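Local coordinates for protein nitrite oxidoreductase subunit A (Kuenenia stuttgartiensis, PDB 7B04) that belongs to the molybdopterin oxidoreductase family and carries a molybdenum atom, two MD1 molecules and an iron/sulfur cluster (SF4), at residues 769-774 and 782-787; 575-580 and 776-781; 629-634 and 871-876; 838-843 and 1065-1070. All coordinates share one frame; numbering follows the deposited sequence.

Contact 1 of 4, residues 769-774 and 782-787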
loop_
_atom_site.group_PDB
_atom_site.type_symbol
_atom_site.label_atom_id
_atom_site.label_comp_id
_atom_site.label_asym_id
_atom_site.label_seq_id
_atom_site.Cartn_x
_atom_site.Cartn_y
_atom_site.Cartn_z
ATOM N N TYR B 769 30.718 9.599 -13.579
ATOM C CA TYR B 769 29.549 9.752 -14.441
ATOM C C TYR B 769 28.470 10.591 -13.767
ATOM O O TYR B 769 27.781 11.374 -14.433
ATOM C CB TYR B 769 28.992 8.383 -14.830
ATOM C CG TYR B 769 29.966 7.496 -15.572
ATOM C CD1 TYR B 769 30.394 7.816 -16.854
ATOM C CD2 TYR B 769 30.440 6.324 -14.997
ATOM C CE1 TYR B 769 31.277 6.999 -17.538
ATOM C CE2 TYR B 769 31.321 5.501 -15.673
ATOM C CZ TYR B 769 31.738 5.843 -16.941
ATOM O OH TYR B 769 32.617 5.026 -17.614
ATOM N N ILE B 770 28.297 10.430 -12.453
ATOM C CA ILE B 770 27.302 11.221 -11.734
ATOM C C ILE B 770 27.661 12.699 -11.792
ATOM O O ILE B 770 26.793 13.557 -12.000
ATOM C CB ILE B 770 27.169 10.723 -10.282
ATOM C CG1 ILE B 770 26.698 9.269 -10.260
ATOM C CG2 ILE B 770 26.206 11.602 -9.500
ATOM C CD1 ILE B 770 26.772 8.621 -8.897
ATOM N N ASN B 771 28.944 13.023 -11.608
ATOM C CA ASN B 771 29.375 14.414 -11.708
ATOM C C ASN B 771 29.171 14.947 -13.119
ATOM O O ASN B 771 28.800 16.112 -13.305
ATOM C CB ASN B 771 30.840 14.544 -11.291
ATOM C CG ASN B 771 31.046 14.325 -9.806
ATOM O OD1 ASN B 771 30.250 14.779 -8.983
ATOM N ND2 ASN B 771 32.120 13.629 -9.454
ATOM N N ARG B 772 29.404 14.103 -14.129
ATOM C CA ARG B 772 29.148 14.497 -15.509
ATOM C C ARG B 772 27.665 14.699 -15.781
ATOM O O ARG B 772 27.312 15.317 -16.790
ATOM C CB ARG B 772 29.709 13.453 -16.475
ATOM C CG ARG B 772 31.224 13.372 -16.504
ATOM C CD ARG B 772 31.678 12.318 -17.498
ATOM N NE ARG B 772 33.127 12.153 -17.516
ATOM C CZ ARG B 772 33.761 11.249 -18.254
ATOM N NH1 ARG B 772 33.067 10.376 -18.972
ATOM N NH2 ARG B 772 35.085 11.168 -18.220
ATOM N N LEU B 773 26.793 14.156 -14.932
ATOM C CA LEU B 773 25.362 14.409 -15.037
ATOM C C LEU B 773 24.938 15.626 -14.227
ATOM O O LEU B 773 24.114 16.421 -14.692
ATOM C CB LEU B 773 24.577 13.179 -14.585
ATOM C CG LEU B 773 24.613 12.017 -15.573
ATOM C CD1 LEU B 773 24.001 10.771 -14.960
ATOM C CD2 LEU B 773 23.890 12.407 -16.850
ATOM N N LEU B 774 25.484 15.784 -13.018
ATOM C CA LEU B 774 25.228 16.989 -12.236
ATOM C C LEU B 774 25.714 18.216 -12.993
ATOM O O LEU B 774 24.930 19.106 -13.340
ATOM C CB LEU B 774 25.911 16.885 -10.875
ATOM C CG LEU B 774 25.353 15.837 -9.916
ATOM C CD1 LEU B 774 26.304 15.635 -8.758
ATOM C CD2 LEU B 774 23.978 16.246 -9.417
ATOM N N GLY B 782 26.761 22.751 -10.647
ATOM C CA GLY B 782 27.164 23.358 -9.399
ATOM C C GLY B 782 27.155 22.381 -8.249
ATOM O O GLY B 782 27.870 22.591 -7.261
ATOM N N TYR B 783 26.367 21.317 -8.360
ATOM C CA TYR B 783 26.326 20.253 -7.374
ATOM C C TYR B 783 27.414 19.242 -7.678
ATOM O O TYR B 783 27.739 18.977 -8.837
ATOM C CB TYR B 783 24.975 19.546 -7.377
ATOM C CG TYR B 783 23.893 20.300 -6.674
ATOM C CD1 TYR B 783 24.006 20.633 -5.333
ATOM C CD2 TYR B 783 22.747 20.672 -7.354
ATOM C CE1 TYR B 783 23.002 21.321 -4.693
ATOM C CE2 TYR B 783 21.746 21.358 -6.729
ATOM C CZ TYR B 783 21.877 21.682 -5.403
ATOM O OH TYR B 783 20.865 22.367 -4.798
ATOM N N THR B 784 27.987 18.688 -6.627
ATOM C CA THR B 784 28.977 17.640 -6.766
ATOM C C THR B 784 28.460 16.392 -6.063
ATOM O O THR B 784 27.812 16.489 -5.014
ATOM C CB THR B 784 30.303 18.126 -6.169
ATOM O OG1 THR B 784 30.975 18.975 -7.109
ATOM C CG2 THR B 784 31.219 16.968 -5.837
ATOM N N CYS B 785 28.701 15.221 -6.663
ATOM C CA CYS B 785 28.263 13.968 -6.041
ATOM C C CYS B 785 28.909 13.788 -4.676
ATOM O O CYS B 785 28.252 13.402 -3.703
ATOM C CB CYS B 785 28.608 12.778 -6.955
ATOM S SG CYS B 785 28.582 11.179 -6.130
ATOM N N GLU B 786 30.201 14.076 -4.600
ATOM C CA GLU B 786 30.952 13.977 -3.355
ATOM C C GLU B 786 30.416 14.945 -2.297
ATOM O O GLU B 786 30.285 14.579 -1.123
ATOM C CB GLU B 786 32.431 14.188 -3.698
ATOM C CG GLU B 786 32.772 13.294 -4.927
ATOM C CD GLU B 786 33.591 13.978 -6.014
ATOM O OE1 GLU B 786 33.907 15.177 -5.871
ATOM O OE2 GLU B 786 33.872 13.320 -7.041
ATOM N N ASP B 787 30.156 16.198 -2.682
ATOM C CA ASP B 787 29.667 17.208 -1.738
ATOM C C ASP B 787 28.247 16.917 -1.260
ATOM O O ASP B 787 27.945 17.067 -0.069
ATOM C CB ASP B 787 29.748 18.598 -2.369
ATOM C CG ASP B 787 31.123 19.220 -2.221
ATOM O OD1 ASP B 787 31.839 18.856 -1.262
ATOM O OD2 ASP B 787 31.491 20.060 -3.060
#

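Contact 2 of 4, residues 575-580 and 776-781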
loop_
_atom_site.group_PDB
_atom_site.type_symbol
_atom_site.label_atom_id
_atom_site.label_comp_id
_atom_site.label_asym_id
_atom_site.label_seq_id
_atom_site.Cartn_x
_atom_site.Cartn_y
_atom_site.Cartn_z
ATOM N N LYS B 575 22.426 25.466 -23.538
ATOM C CA LYS B 575 23.709 26.024 -23.958
ATOM C C LYS B 575 24.589 26.371 -22.761
ATOM O O LYS B 575 25.758 25.974 -22.703
ATOM C CB LYS B 575 23.481 27.253 -24.838
ATOM C CG LYS B 575 22.441 27.043 -25.924
ATOM N N TRP B 576 24.044 27.111 -21.791
ATOM C CA TRP B 576 24.845 27.476 -20.629
ATOM C C TRP B 576 25.138 26.260 -19.761
ATOM O O TRP B 576 26.152 26.234 -19.054
ATOM C CB TRP B 576 24.142 28.563 -19.810
ATOM C CG TRP B 576 22.931 28.087 -19.068
ATOM C CD1 TRP B 576 21.639 28.116 -19.504
ATOM C CD2 TRP B 576 22.898 27.516 -17.752
ATOM N NE1 TRP B 576 20.804 27.595 -18.544
ATOM C CE2 TRP B 576 21.551 27.219 -17.460
ATOM C CE3 TRP B 576 23.875 27.224 -16.796
ATOM C CZ2 TRP B 576 21.157 26.646 -16.252
ATOM C CZ3 TRP B 576 23.482 26.654 -15.597
ATOM C CH2 TRP B 576 22.135 26.371 -15.336
ATOM N N SER B 577 24.270 25.248 -19.803
ATOM C CA SER B 577 24.398 24.084 -18.932
ATOM C C SER B 577 25.288 23.006 -19.548
ATOM O O SER B 577 26.337 22.669 -18.991
ATOM C CB SER B 577 23.009 23.513 -18.617
ATOM O OG SER B 577 22.468 22.847 -19.748
ATOM N N GLY B 578 24.899 22.469 -20.700
ATOM C CA GLY B 578 25.647 21.388 -21.295
ATOM C C GLY B 578 24.776 20.275 -21.840
ATOM O O GLY B 578 23.590 20.461 -22.132
ATOM N N PRO B 579 25.362 19.083 -21.991
ATOM C CA PRO B 579 24.617 17.968 -22.594
ATOM C C PRO B 579 23.560 17.369 -21.684
ATOM O O PRO B 579 22.618 16.747 -22.190
ATOM C CB PRO B 579 25.716 16.947 -22.902
ATOM C CG PRO B 579 26.747 17.203 -21.855
ATOM C CD PRO B 579 26.727 18.691 -21.598
ATOM N N GLY B 580 23.683 17.529 -20.371
ATOM C CA GLY B 580 22.681 16.985 -19.469
ATOM C C GLY B 580 22.632 15.473 -19.517
ATOM O O GLY B 580 23.654 14.786 -19.412
ATOM N N GLY B 776 26.435 20.019 -16.230
ATOM C CA GLY B 776 25.763 19.878 -17.502
ATOM C C GLY B 776 24.252 19.839 -17.451
ATOM O O GLY B 776 23.625 19.656 -18.498
ATOM N N SER B 777 23.644 20.044 -16.286
ATOM C CA SER B 777 22.194 20.038 -16.153
ATOM C C SER B 777 21.734 21.373 -15.589
ATOM O O SER B 777 22.351 21.911 -14.663
ATOM C CB SER B 777 21.725 18.899 -15.241
ATOM O OG SER B 777 22.119 17.636 -15.753
ATOM N N THR B 778 20.645 21.906 -16.153
ATOM C CA THR B 778 20.138 23.200 -15.702
ATOM C C THR B 778 19.792 23.172 -14.223
ATOM O O THR B 778 19.946 24.181 -13.526
ATOM C CB THR B 778 18.909 23.614 -16.512
ATOM O OG1 THR B 778 17.815 22.740 -16.207
ATOM C CG2 THR B 778 19.203 23.564 -18.003
ATOM N N THR B 779 19.318 22.032 -13.732
ATOM C CA THR B 779 18.884 21.905 -12.352
ATOM C C THR B 779 19.995 21.459 -11.411
ATOM O O THR B 779 19.798 21.497 -10.192
ATOM C CB THR B 779 17.722 20.913 -12.260
ATOM O OG1 THR B 779 18.175 19.614 -12.656
ATOM C CG2 THR B 779 16.588 21.336 -13.179
ATOM N N MET B 780 21.153 21.042 -11.930
ATOM C CA MET B 780 22.149 20.431 -11.062
ATOM C C MET B 780 23.592 20.846 -11.315
ATOM O O MET B 780 24.470 20.389 -10.575
ATOM C CB MET B 780 22.045 18.900 -11.157
ATOM C CG MET B 780 20.924 18.305 -10.324
ATOM S SD MET B 780 20.553 16.594 -10.750
ATOM C CE MET B 780 19.415 16.816 -12.113
ATOM N N LYS B 781 23.884 21.678 -12.314
ATOM C CA LYS B 781 25.252 22.169 -12.451
ATOM C C LYS B 781 25.605 23.028 -11.245
ATOM O O LYS B 781 24.844 23.917 -10.856
ATOM C CB LYS B 781 25.449 22.962 -13.744
ATOM C CG LYS B 781 26.917 23.353 -13.941
ATOM C CD LYS B 781 27.151 24.274 -15.125
ATOM C CE LYS B 781 28.101 23.651 -16.133
ATOM N NZ LYS B 781 27.489 22.491 -16.804
#

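Contact 3 of 4, residues 629-634 and 871-876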
loop_
_atom_site.group_PDB
_atom_site.type_symbol
_atom_site.label_atom_id
_atom_site.label_comp_id
_atom_site.label_asym_id
_atom_site.label_seq_id
_atom_site.Cartn_x
_atom_site.Cartn_y
_atom_site.Cartn_z
ATOM N N PRO B 629 -10.756 -0.399 -46.873
ATOM C CA PRO B 629 -11.414 -0.593 -48.171
ATOM C C PRO B 629 -11.348 0.624 -49.076
ATOM O O PRO B 629 -11.280 0.463 -50.298
ATOM C CB PRO B 629 -12.858 -0.919 -47.783
ATOM C CG PRO B 629 -13.058 -0.236 -46.482
ATOM C CD PRO B 629 -11.736 -0.322 -45.760
ATOM N N LYS B 630 -11.232 1.837 -48.519
ATOM C CA LYS B 630 -11.241 3.032 -49.367
ATOM C C LYS B 630 -9.881 3.294 -50.009
ATOM O O LYS B 630 -9.804 3.628 -51.198
ATOM C CB LYS B 630 -11.698 4.260 -48.573
ATOM C CG LYS B 630 -12.144 5.430 -49.458
ATOM C CD LYS B 630 -12.412 6.689 -48.630
ATOM C CE LYS B 630 -13.874 6.846 -48.250
ATOM N NZ LYS B 630 -14.175 8.242 -47.803
ATOM N N TYR B 631 -8.804 3.181 -49.240
ATOM C CA TYR B 631 -7.464 3.434 -49.753
ATOM C C TYR B 631 -6.551 2.260 -49.453
ATOM O O TYR B 631 -5.420 2.423 -48.986
ATOM C CB TYR B 631 -6.817 4.677 -49.162
ATOM C CG TYR B 631 -7.713 5.860 -48.886
ATOM C CD1 TYR B 631 -7.742 6.942 -49.756
ATOM C CD2 TYR B 631 -8.480 5.925 -47.731
ATOM C CE1 TYR B 631 -8.532 8.038 -49.499
ATOM C CE2 TYR B 631 -9.270 7.014 -47.467
ATOM C CZ TYR B 631 -9.296 8.071 -48.354
ATOM O OH TYR B 631 -10.093 9.158 -48.082
ATOM N N GLY B 632 -7.023 1.055 -49.768
ATOM C CA GLY B 632 -6.301 -0.182 -49.512
ATOM C C GLY B 632 -5.500 -0.249 -48.226
ATOM O O GLY B 632 -5.939 0.237 -47.181
ATOM N N ARG B 633 -4.311 -0.843 -48.291
ATOM C CA ARG B 633 -3.438 -0.947 -47.126
ATOM C C ARG B 633 -2.830 0.413 -46.807
ATOM O O ARG B 633 -2.000 0.925 -47.565
ATOM C CB ARG B 633 -2.352 -1.987 -47.380
ATOM C CG ARG B 633 -1.334 -2.132 -46.260
ATOM C CD ARG B 633 -0.013 -1.469 -46.622
ATOM N NE ARG B 633 1.002 -1.653 -45.589
ATOM C CZ ARG B 633 1.777 -2.728 -45.485
ATOM N NH1 ARG B 633 1.656 -3.722 -46.355
ATOM N NH2 ARG B 633 2.674 -2.808 -44.512
ATOM N N LYS B 634 -3.248 1.004 -45.691
ATOM C CA LYS B 634 -2.731 2.284 -45.229
ATOM C C LYS B 634 -2.028 2.093 -43.893
ATOM O O LYS B 634 -2.517 1.362 -43.024
ATOM C CB LYS B 634 -3.853 3.319 -45.087
ATOM C CG LYS B 634 -3.385 4.680 -44.589
ATOM C CD LYS B 634 -4.517 5.693 -44.594
ATOM C CE LYS B 634 -4.098 6.992 -43.922
ATOM N NZ LYS B 634 -3.016 7.690 -44.671
ATOM N N ASP B 871 -12.332 11.615 -41.887
ATOM C CA ASP B 871 -12.437 10.625 -42.986
ATOM C C ASP B 871 -12.763 9.311 -42.297
ATOM O O ASP B 871 -12.073 8.996 -41.372
ATOM C CB ASP B 871 -11.178 10.563 -43.855
ATOM C CG ASP B 871 -11.164 9.426 -44.859
ATOM O OD1 ASP B 871 -12.016 8.575 -44.765
ATOM O OD2 ASP B 871 -10.291 9.404 -45.718
ATOM N N ASP B 872 -13.803 8.615 -42.734
ATOM C CA ASP B 872 -14.222 7.364 -42.065
ATOM C C ASP B 872 -13.386 6.181 -42.539
ATOM O O ASP B 872 -13.482 5.145 -41.921
ATOM C CB ASP B 872 -15.716 7.136 -42.270
ATOM C CG ASP B 872 -16.051 6.614 -43.645
ATOM O OD1 ASP B 872 -15.188 6.649 -44.490
ATOM O OD2 ASP B 872 -17.172 6.179 -43.847
ATOM N N TYR B 873 -12.660 6.358 -43.644
ATOM C CA TYR B 873 -11.815 5.356 -44.349
ATOM C C TYR B 873 -12.678 4.250 -44.943
ATOM O O TYR B 873 -12.184 3.165 -45.132
ATOM C CB TYR B 873 -10.698 4.801 -43.471
ATOM C CG TYR B 873 -9.782 5.845 -42.902
ATOM C CD1 TYR B 873 -8.624 6.199 -43.554
ATOM C CD2 TYR B 873 -10.082 6.492 -41.725
ATOM C CE1 TYR B 873 -7.781 7.164 -43.048
ATOM C CE2 TYR B 873 -9.254 7.464 -41.208
ATOM C CZ TYR B 873 -8.098 7.797 -41.871
ATOM O OH TYR B 873 -7.264 8.742 -41.376
ATOM N N GLY B 874 -13.930 4.549 -45.259
ATOM C CA GLY B 874 -14.835 3.548 -45.833
ATOM C C GLY B 874 -14.932 2.338 -44.942
ATOM O O GLY B 874 -14.918 1.233 -45.469
ATOM N N ILE B 875 -15.027 2.539 -43.634
ATOM C CA ILE B 875 -15.098 1.374 -42.758
ATOM C C ILE B 875 -16.521 1.282 -42.217
ATOM O O ILE B 875 -17.013 2.263 -41.638
ATOM C CB ILE B 875 -14.072 1.461 -41.619
ATOM C CG1 ILE B 875 -12.658 1.286 -42.176
ATOM C CG2 ILE B 875 -14.365 0.425 -40.549
ATOM C CD1 ILE B 875 -11.571 1.596 -41.184
ATOM N N PRO B 876 -17.209 0.158 -42.387
ATOM C CA PRO B 876 -18.608 0.079 -41.965
ATOM C C PRO B 876 -18.745 0.101 -40.453
ATOM O O PRO B 876 -17.806 -0.174 -39.703
ATOM C CB PRO B 876 -19.074 -1.263 -42.539
ATOM C CG PRO B 876 -17.831 -2.087 -42.587
ATOM C CD PRO B 876 -16.717 -1.126 -42.918
#

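Contact 4 of 4, residues 838-843 and 1065-1070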
loop_
_atom_site.group_PDB
_atom_site.type_symbol
_atom_site.label_atom_id
_atom_site.label_comp_id
_atom_site.label_asym_id
_atom_site.label_seq_id
_atom_site.Cartn_x
_atom_site.Cartn_y
_atom_site.Cartn_z
ATOM N N ILE B 838 -6.839 16.704 -38.445
ATOM C CA ILE B 838 -8.088 17.069 -39.108
ATOM C C ILE B 838 -8.674 15.873 -39.847
ATOM O O ILE B 838 -9.896 15.679 -39.869
ATOM C CB ILE B 838 -7.859 18.265 -40.051
ATOM C CG1 ILE B 838 -7.378 19.482 -39.262
ATOM C CG2 ILE B 838 -9.131 18.598 -40.817
ATOM C CD1 ILE B 838 -6.893 20.619 -40.135
ATOM N N GLU B 839 -7.819 15.048 -40.456
ATOM C CA GLU B 839 -8.299 13.830 -41.100
ATOM C C GLU B 839 -8.913 12.867 -40.093
ATOM O O GLU B 839 -9.834 12.116 -40.432
ATOM C CB GLU B 839 -7.159 13.148 -41.857
ATOM C CG GLU B 839 -7.590 11.941 -42.680
ATOM C CD GLU B 839 -6.428 11.274 -43.392
ATOM O OE1 GLU B 839 -5.276 11.710 -43.191
ATOM O OE2 GLU B 839 -6.667 10.309 -44.150
ATOM N N TYR B 840 -8.427 12.885 -38.853
ATOM C CA TYR B 840 -8.969 12.031 -37.806
ATOM C C TYR B 840 -10.241 12.592 -37.186
ATOM O O TYR B 840 -10.943 11.859 -36.480
ATOM C CB TYR B 840 -7.916 11.811 -36.715
ATOM C CG TYR B 840 -6.680 11.081 -37.199
ATOM C CD1 TYR B 840 -6.715 10.305 -38.352
ATOM C CD2 TYR B 840 -5.476 11.178 -36.513
ATOM C CE1 TYR B 840 -5.589 9.642 -38.801
ATOM C CE2 TYR B 840 -4.344 10.518 -36.957
ATOM C CZ TYR B 840 -4.408 9.751 -38.102
ATOM O OH TYR B 840 -3.287 9.089 -38.550
ATOM N N GLY B 841 -10.545 13.865 -37.418
ATOM C CA GLY B 841 -11.745 14.466 -36.874
ATOM C C GLY B 841 -11.594 14.990 -35.469
ATOM O O GLY B 841 -12.602 15.177 -34.780
ATOM N N GLU B 842 -10.365 15.238 -35.025
ATOM C CA GLU B 842 -10.085 15.659 -33.660
ATOM C C GLU B 842 -9.373 17.007 -33.628
ATOM O O GLU B 842 -8.645 17.306 -32.681
ATOM C CB GLU B 842 -9.258 14.593 -32.944
ATOM C CG GLU B 842 -10.056 13.658 -32.047
ATOM C CD GLU B 842 -9.353 12.331 -31.828
ATOM O OE1 GLU B 842 -9.109 11.617 -32.824
ATOM O OE2 GLU B 842 -9.024 12.008 -30.668
ATOM N N ASN B 843 -9.562 17.824 -34.669
ATOM C CA ASN B 843 -9.024 19.182 -34.641
ATOM C C ASN B 843 -9.613 19.981 -33.485
ATOM O O ASN B 843 -8.899 20.738 -32.816
ATOM C CB ASN B 843 -9.283 19.883 -35.976
ATOM C CG ASN B 843 -10.742 19.845 -36.387
ATOM O OD1 ASN B 843 -11.598 19.360 -35.648
ATOM N ND2 ASN B 843 -11.033 20.363 -37.575
ATOM N N MET B 1065 -2.890 4.072 -31.030
ATOM C CA MET B 1065 -3.553 5.347 -31.292
ATOM C C MET B 1065 -2.977 6.022 -32.529
ATOM O O MET B 1065 -1.765 6.254 -32.584
ATOM C CB MET B 1065 -3.403 6.286 -30.111
ATOM C CG MET B 1065 -4.340 5.995 -28.990
ATOM S SD MET B 1065 -3.858 4.485 -28.160
ATOM C CE MET B 1065 -4.747 4.743 -26.649
ATOM N N PRO B 1066 -3.793 6.352 -33.530
ATOM C CA PRO B 1066 -3.299 7.227 -34.603
ATOM C C PRO B 1066 -2.883 8.600 -34.101
ATOM O O PRO B 1066 -1.960 9.204 -34.661
ATOM C CB PRO B 1066 -4.495 7.313 -35.563
ATOM C CG PRO B 1066 -5.350 6.129 -35.230
ATOM C CD PRO B 1066 -5.180 5.918 -33.759
ATOM N N MET B 1067 -3.540 9.109 -33.053
ATOM C CA MET B 1067 -3.221 10.426 -32.511
ATOM C C MET B 1067 -1.867 10.473 -31.813
ATOM O O MET B 1067 -1.338 11.567 -31.592
ATOM C CB MET B 1067 -4.313 10.868 -31.534
ATOM C CG MET B 1067 -5.606 11.303 -32.200
ATOM S SD MET B 1067 -5.395 12.775 -33.220
ATOM C CE MET B 1067 -5.064 14.012 -31.969
ATOM N N HIS B 1068 -1.297 9.323 -31.459
ATOM C CA HIS B 1068 -0.045 9.270 -30.716
ATOM C C HIS B 1068 1.154 8.976 -31.605
ATOM O O HIS B 1068 2.262 8.794 -31.090
ATOM C CB HIS B 1068 -0.126 8.212 -29.613
ATOM C CG HIS B 1068 -1.195 8.467 -28.598
ATOM N ND1 HIS B 1068 -1.518 7.560 -27.611
ATOM C CD2 HIS B 1068 -2.019 9.527 -28.416
ATOM C CE1 HIS B 1068 -2.492 8.049 -26.866
ATOM N NE2 HIS B 1068 -2.816 9.240 -27.334
ATOM N N GLN B 1069 0.962 8.925 -32.921
ATOM C CA GLN B 1069 1.992 8.503 -33.861
ATOM C C GLN B 1069 2.176 9.535 -34.967
ATOM O O GLN B 1069 2.387 9.195 -36.135
ATOM C CB GLN B 1069 1.671 7.122 -34.427
ATOM C CG GLN B 1069 1.203 6.150 -33.350
ATOM C CD GLN B 1069 1.123 4.717 -33.819
ATOM O OE1 GLN B 1069 1.807 4.321 -34.754
ATOM N NE2 GLN B 1069 0.277 3.931 -33.169
ATOM N N LEU B 1070 2.123 10.814 -34.607
ATOM C CA LEU B 1070 2.215 11.892 -35.580
ATOM C C LEU B 1070 3.664 12.195 -35.943
ATOM O O LEU B 1070 4.585 12.002 -35.144
ATOM C CB LEU B 1070 1.574 13.169 -35.033
ATOM C CG LEU B 1070 0.116 13.147 -34.583
ATOM C CD1 LEU B 1070 -0.373 14.566 -34.351
ATOM C CD2 LEU B 1070 -0.749 12.442 -35.608
#

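Contact 1 of 4, residues 769-774 and 782-787
Helix 767-774 and the short helix 785-788 are two consecutive short helices joined by the loop 775-784, held together where Asn771 reaches across to Cys785 and Glu786. The amide of Asn771 is gripped at both ends. Asn771 OD1 accepts from Cys785 N at 2.8 Å, in a nearly straight bond (166° at the hydrogen) that continues the line of the side-chain carbonyl. Thr784, at the N-cap position, makes no capping bond with its side chain; the N-H of Cys785, the first helical residue, is bonded to Asn771 from outside the helix. The other end, Asn771 ND2, donates to Glu786 OE2 at 3.0 Å. Here the amide and carboxylate planes stand 77° apart, and the nitrogen meets OE2 from above the carboxylate plane; a bend in the glutamate at chi2 (135°) brings that oxygen back to the amide. With both ends held, the flip of the amide is fixed. Apolar contacts flank this polar centre. Ile770 CG2 packs against Cys785 CB at 3.7 Å, while Leu774 lays CD1 along the Thr784-Cys785 peptide, 3.5 Å from Thr784 C, and CD2 beside Tyr783 CB at 4.0 Å. Elsewhere on helix 767-774, Tyr769 packs edge-to-face with Trp584 and bonds through OH to Phe760 N of helix 759-762, and Arg772 donates to the carbonyls of Asn593 and Asp595. Beyond the joint, Tyr783 meets Tyr793 edge-to-face, so the pair touches both helix 759-762 and the loop around Tyr793.

Contact 2 of 4, residues 575-580 and 776-781
Gly776 begins a loop-to-loop contact, in which the turn after helix 767-774 fits against the loop that follows strand 558-561, the last strand of the five-stranded parallel sheet. Its CA lies against Ser577 O in a CA-H...O contact of 3.2 Å, and the two backbones come close here with glycines on both sides, Gly578 opposite Gly776. Ser777 turns its CB away; its OG is bonded to Leu773 O, back in the helix, and passes 3.8 Å from Gly580 CA. Its carbonyl oxygen accepts from both Met780 N and Lys781 N, which curls the loop into a turn. Thr778 packs across the end of the Trp576 indole: CB is 3.8 Å from Trp576 CZ2, while Thr778 O lies at the ring edge, near its plane. The indole reaches this place because CG sits between the backbone N and the carbonyl carbon (chi1 71°), a torsion that also lays one ring face over Ser577 CB. Its NE1 bonds to Tyr407 OH of subunit B, so the loop pair borders the subunit interface. Thr779 faces the other way, its OG1 bonded to Asn570 O, and packs on Ile410 of subunit B. Lys781 folds back over the loop toward Ser577 O, where the modelled NZ bond is too short for its length to be trusted; on the way, its CD passes Trp576 CZ3 at 4.4 Å.

Contact 3 of 4, residues 629-634 and 871-876
Pro629 comes alongside Ile875, with CD 4.0 Å from Ile875 CG1. Lys630 follows, its CB 3.6 Å from Tyr873 O. A bend at chi3 (-95°) carries its ammonium toward two carboxylates at once, and NZ makes long salt bridges to Asp871 OD1 at 3.7 Å and Asp872 OD1 at 3.8 Å. The aliphatic part of this lysine also serves Tyr631, its CG lying over one face of the phenol ring near the rim. Tyr631 OH donates to Asp871 OD2, which lies at the ring edge with the carboxylate turned 59° from the ring; the modelled length is too short to be relied on. The Tyr631 and Tyr873 side chains cross at about a right angle, with Tyr631 CE2 4.0 Å from Tyr873 CD1. Last, Lys634 passes Tyr873 with CE 3.8 Å from CE1, while Phe636 takes its ammonium in a cation-pi contact and packs edge-to-face with Tyr873. The opposing loop is shaped by two successive Asx turns, Asp871 OD1 accepting from Tyr873 N and Asp872 OD1 from Gly874 N, and the whole is a beta-hairpin turn, joining strands 625-627 and 633-635, docked on this pair of turns.

Contact 4 of 4, residues 838-843 and 1065-1070
The Tyr840 ring is met from two directions: Pro1066 covers one face, and Met1067 approaches its edge. Pro1066 CB lies 3.5 Å from Tyr840 CE2. Met1067 SD sits in the ring plane, 3.7 Å from Tyr840 CD2 and 5.0 Å from the ring centroid, 84° off the normal, an edge-on Met-aromatic contact. A bend at chi2 (-64°) sets the sulfur at that edge, the two side chains running antiparallel. Met1067 CG lies 3.6 Å from Glu842 OE1, and the charge of that oxygen is met by a salt bridge to Arg848. Leu1070 adds a looser contact, CD2 to Tyr840 CE2 at 4.3 Å. Next outward, Gly841 ends the helix in a Schellman motif with positive phi (85°), and its backbone turn brings Glu842 round beside the methionine. Arg540 bonds to the carbonyl of Glu842, holding the chain beyond the turn, and on the other segment the backbone of Leu1070 bonds to His641 and His1092. The contact is thus buried at the end of helix 835-840, with Pro1066 against helix 882-887 and both Met1067 and Leu1070 against Phe282 of helix 280-283.

In the fold
From the N terminus, the loop at 575-580 opens contact 2 and the hairpin turn at 629-634 opens contact 3. Contact 1 opens at 769-774 and closes at 782-787, a short loop nested wholly inside the span of contact 3. Segment 776-781, closing contact 2, falls between the two halves of contact 1, so contacts 1 and 2 cross; they touch, with centres 11 Å apart. Contact 2 also crosses contact 3. Contact 4 opens at 838-843, before 871-876 closes contact 3, and closes at 1065-1070. These two also touch, Asp871 N probably bonding to Glu839 O, and join the hairpin, helix 835-840 and the late loop; the centre of contact 4 is about 42 Å from that of contact 1.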